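Local atomic coordinates of glycoside hydrolase family 5 (Aspergillus oryzae, PDB entry 6LA0), a protein that acts as a secreted family 5 rutinosidase, releasing rutinose from flavonoid glycosides such as rutin, and may also act on beta-1,3-glucans. Residues T334-G339 and N354-I359. Sequence-based numbering, arbitrary orientation.
Sequences TAKFSG and NFEYFI
Asn354 and Phe337 meet where the loop that follows strand 329-332 of the family 5 TIM barrel folds back against the start of the chain's last helix, 355-360. With CG anti to the backbone N (chi1 -178°), the Asn354 amide lies alongside the Lys336-Phe337 backbone. Its OD1 accepts the Phe337 N-H at 3.2 Å from N, but the donor stands 54° out of the amide carbonyl plane and misses the lone pairs. Asn354 CB and CG lie against Phe337 O, CG at 3.5 Å. The Phe337 ring turns away from the helix, meets Thr334 CG2 in plane at its edge and stacks on Trp353. Phe355 N donates to Thr334 O at 3.1 Å, and a weaker bond runs from Glu356 N to Ala335 O, so two successive loop carbonyls receive N-H groups at the helix start. Phe355 CB rests 3.3 Å from Thr334 O, while its ring leads off to Tyr332 and to Val22 of strand 19-23. The peptide bond before Thr334 is cis, and Thr334 OG1 is bonded to Gly25 N and Asn23 O.

Outside this backbone seam, the side chains of Lys336 and Glu356 slant across each other. The lysine chain bends at chi3 (91°) and the glutamate runs extended beyond CG, which brings Lys336 CE to 3.6 Å from Glu356 OE1. Lys336 NZ and Glu356 OE1 stay 4.6 Å apart, too far for a salt bridge; salt bridges of Lys336 NZ with Asp76 and of Glu356 OE2 with Lys79 instead join both side chains to helix 74-81. One water spans the remaining gap: it donates to Glu356 OE1 at 3.1 Å and accepts a weak bond from Lys336 NZ.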
ATOM      1  N   THR A 334      -7.824  -4.559  -3.623  1.00 17.51           N
ATOM      2  CA  THR A 334      -6.535  -5.245  -3.700  1.00 18.58           C
ATOM      3  C   THR A 334      -6.686  -6.390  -4.726  1.00 18.83           C
ATOM      4  O   THR A 334      -7.773  -6.583  -5.266  1.00 18.24           O
ATOM      5  CB  THR A 334      -6.122  -5.793  -2.321  1.00 20.52           C
ATOM      6  OG1 THR A 334      -4.888  -6.514  -2.419  1.00 18.08           O
ATOM      7  CG2 THR A 334      -7.230  -6.703  -1.767  1.00 16.96           C
ATOM      8  N   ALA A 335      -5.611  -7.128  -5.014  1.00 16.83           N
ATOM      9  CA  ALA A 335      -5.655  -8.104  -6.107  1.00 14.64           C
ATOM     10  C   ALA A 335      -6.687  -9.199  -5.854  1.00 20.86           C
ATOM     11  O   ALA A 335      -7.480  -9.544  -6.748  1.00 16.83           O
ATOM     12  CB  ALA A 335      -4.273  -8.716  -6.327  1.00 19.54           C
ATOM     13  N   LYS A 336      -6.667  -9.787  -4.648  1.00 19.66           N
ATOM     14  CA  LYS A 336      -7.588 -10.846  -4.239  1.00 19.84           C
ATOM     15  C   LYS A 336      -8.185 -10.519  -2.871  1.00 22.58           C
ATOM     16  O   LYS A 336      -7.468 -10.118  -1.948  1.00 22.14           O
ATOM     17  CB  LYS A 336      -6.870 -12.205  -4.179  1.00 19.66           C
ATOM     18  CG  LYS A 336      -6.247 -12.621  -5.502  1.00 24.86           C
ATOM     19  CD  LYS A 336      -5.511 -13.943  -5.378  1.00 30.51           C
ATOM     20  CE  LYS A 336      -6.426 -15.116  -5.689  1.00 30.75           C
ATOM     21  NZ  LYS A 336      -5.684 -16.438  -5.727  1.00 29.72           N
ATOM     22  N   PHE A 337      -9.493 -10.726  -2.736  1.00 15.07           N
ATOM     23  CA  PHE A 337     -10.238 -10.283  -1.563  1.00 16.45           C
ATOM     24  C   PHE A 337     -11.461 -11.177  -1.401  1.00 22.32           C
ATOM     25  O   PHE A 337     -12.265 -11.295  -2.334  1.00 21.84           O
ATOM     26  CB  PHE A 337     -10.677  -8.816  -1.727  1.00 17.09           C
ATOM     27  CG  PHE A 337     -11.264  -8.189  -0.482  1.00 15.07           C
ATOM     28  CD1 PHE A 337     -12.557  -8.487  -0.073  1.00 15.54           C
ATOM     29  CD2 PHE A 337     -10.539  -7.246   0.238  1.00 17.39           C
ATOM     30  CE1 PHE A 337     -13.110  -7.894   1.047  1.00 15.73           C
ATOM     31  CE2 PHE A 337     -11.095  -6.642   1.368  1.00 18.22           C
ATOM     32  CZ  PHE A 337     -12.373  -6.983   1.772  1.00 19.21           C
ATOM     33  N   SER A 338     -11.625 -11.764  -0.205  1.00 17.25           N
ATOM     34  CA  SER A 338     -12.767 -12.623   0.072  1.00 20.57           C
ATOM     35  C   SER A 338     -13.503 -12.280   1.367  1.00 22.65           C
ATOM     36  O   SER A 338     -14.366 -13.057   1.789  1.00 23.58           O
ATOM     37  CB  SER A 338     -12.323 -14.091   0.102  1.00 25.15           C
ATOM     38  OG  SER A 338     -11.420 -14.305   1.161  1.00 25.72           O
ATOM     39  N   GLY A 339     -13.220 -11.143   1.995  1.00 20.22           N
ATOM     40  CA  GLY A 339     -13.977 -10.766   3.183  1.00 23.26           C
ATOM     41  C   GLY A 339     -15.464 -10.611   2.890  1.00 24.88           C
ATOM     42  O   GLY A 339     -15.863 -10.094   1.844  1.00 21.43           O
ATOM     43  N   ASN A 354     -12.415  -6.957  -4.813  1.00 20.35           N
ATOM     44  CA  ASN A 354     -11.737  -8.120  -5.372  1.00 19.36           C
ATOM     45  C   ASN A 354     -11.426  -7.786  -6.825  1.00 17.51           C
ATOM     46  O   ASN A 354     -12.305  -7.845  -7.685  1.00 20.02           O
ATOM     47  CB  ASN A 354     -12.631  -9.351  -5.213  1.00 19.29           C
ATOM     48  CG  ASN A 354     -11.997 -10.628  -5.729  1.00 21.26           C
ATOM     49  OD1 ASN A 354     -10.774 -10.778  -5.721  1.00 21.06           O
ATOM     50  ND2 ASN A 354     -12.835 -11.563  -6.179  1.00 18.79           N
ATOM     51  N   PHE A 355     -10.178  -7.394  -7.100  1.00 17.97           N
ATOM     52  CA  PHE A 355      -9.824  -7.022  -8.467  1.00 16.52           C
ATOM     53  C   PHE A 355      -9.883  -8.217  -9.412  1.00 18.55           C
ATOM     54  O   PHE A 355     -10.106  -8.040 -10.614  1.00 17.33           O
ATOM     55  CB  PHE A 355      -8.433  -6.367  -8.498  1.00 19.34           C
ATOM     56  CG  PHE A 355      -8.169  -5.580  -9.746  1.00 20.50           C
ATOM     57  CD1 PHE A 355      -8.688  -4.309  -9.900  1.00 20.94           C
ATOM     58  CD2 PHE A 355      -7.429  -6.126 -10.782  1.00 23.58           C
ATOM     59  CE1 PHE A 355      -8.453  -3.581 -11.061  1.00 21.73           C
ATOM     60  CE2 PHE A 355      -7.188  -5.409 -11.941  1.00 19.47           C
ATOM     61  CZ  PHE A 355      -7.697  -4.133 -12.080  1.00 20.02           C
ATOM     62  N   GLU A 356      -9.696  -9.439  -8.896  1.00 17.27           N
ATOM     63  CA  GLU A 356      -9.711 -10.620  -9.761  1.00 19.18           C
ATOM     64  C   GLU A 356     -11.063 -10.801 -10.450  1.00 19.25           C
ATOM     65  O   GLU A 356     -11.131 -11.293 -11.583  1.00 17.93           O
ATOM     66  CB  GLU A 356      -9.367 -11.873  -8.952  1.00 19.38           C
ATOM     67  CG  GLU A 356      -9.424 -13.160  -9.767  1.00 24.68           C
ATOM     68  CD  GLU A 356      -8.956 -14.374  -8.983  1.00 23.33           C
ATOM     69  OE1 GLU A 356      -9.292 -14.498  -7.779  1.00 22.44           O
ATOM     70  OE2 GLU A 356      -8.249 -15.207  -9.585  1.00 24.63           O
ATOM     71  N   TYR A 357     -12.148 -10.451  -9.763  1.00 17.38           N
ATOM     72  CA  TYR A 357     -13.472 -10.581 -10.366  1.00 19.47           C
ATOM     73  C   TYR A 357     -13.625  -9.651 -11.567  1.00 21.27           C
ATOM     74  O   TYR A 357     -14.195 -10.045 -12.594  1.00 20.36           O
ATOM     75  CB  TYR A 357     -14.541 -10.312  -9.310  1.00 17.29           C
ATOM     76  CG  TYR A 357     -15.954 -10.445  -9.835  1.00 20.58           C
ATOM     77  CD1 TYR A 357     -16.584  -9.377 -10.465  1.00 19.40           C
ATOM     78  CD2 TYR A 357     -16.657 -11.635  -9.702  1.00 22.24           C
ATOM     79  CE1 TYR A 357     -17.863  -9.489 -10.951  1.00 18.19           C
ATOM     80  CE2 TYR A 357     -17.963 -11.749 -10.189  1.00 21.35           C
ATOM     81  CZ  TYR A 357     -18.550 -10.675 -10.811  1.00 19.21           C
ATOM     82  OH  TYR A 357     -19.847 -10.776 -11.297  1.00 20.21           O
ATOM     83  N   PHE A 358     -13.117  -8.415 -11.459  1.00 22.53           N
ATOM     84  CA  PHE A 358     -13.159  -7.495 -12.598  1.00 20.13           C
ATOM     85  C   PHE A 358     -12.429  -8.085 -13.799  1.00 22.83           C
ATOM     86  O   PHE A 358     -12.897  -7.982 -14.940  1.00 19.84           O
ATOM     87  CB  PHE A 358     -12.520  -6.148 -12.248  1.00 18.91           C
ATOM     88  CG  PHE A 358     -13.066  -5.488 -11.016  1.00 19.73           C
ATOM     89  CD1 PHE A 358     -14.342  -5.755 -10.557  1.00 17.33           C
ATOM     90  CD2 PHE A 358     -12.281  -4.567 -10.320  1.00 17.80           C
ATOM     91  CE1 PHE A 358     -14.841  -5.120  -9.425  1.00 18.41           C
ATOM     92  CE2 PHE A 358     -12.760  -3.940  -9.182  1.00 19.17           C
ATOM     93  CZ  PHE A 358     -14.043  -4.219  -8.731  1.00 20.72           C
ATOM     94  N   ILE A 359     -11.263  -8.698 -13.558  1.00 17.62           N
ATOM     95  CA  ILE A 359     -10.509  -9.339 -14.633  1.00 17.09           C
ATOM     96  C   ILE A 359     -11.304 -10.497 -15.218  1.00 18.21           C
ATOM     97  O   ILE A 359     -11.393 -10.656 -16.442  1.00 18.63           O
ATOM     98  CB  ILE A 359      -9.148  -9.835 -14.107  1.00 19.61           C
ATOM     99  CG1 ILE A 359      -8.167  -8.672 -13.863  1.00 18.60           C
ATOM    100  CG2 ILE A 359      -8.546 -10.872 -15.067  1.00 22.01           C
ATOM    101  CD1 ILE A 359      -6.832  -9.166 -13.316  1.00 19.81           C
TER
HETATM  102  O   HOH W   1      -8.366 -17.349  -6.935  1.00 31.70           O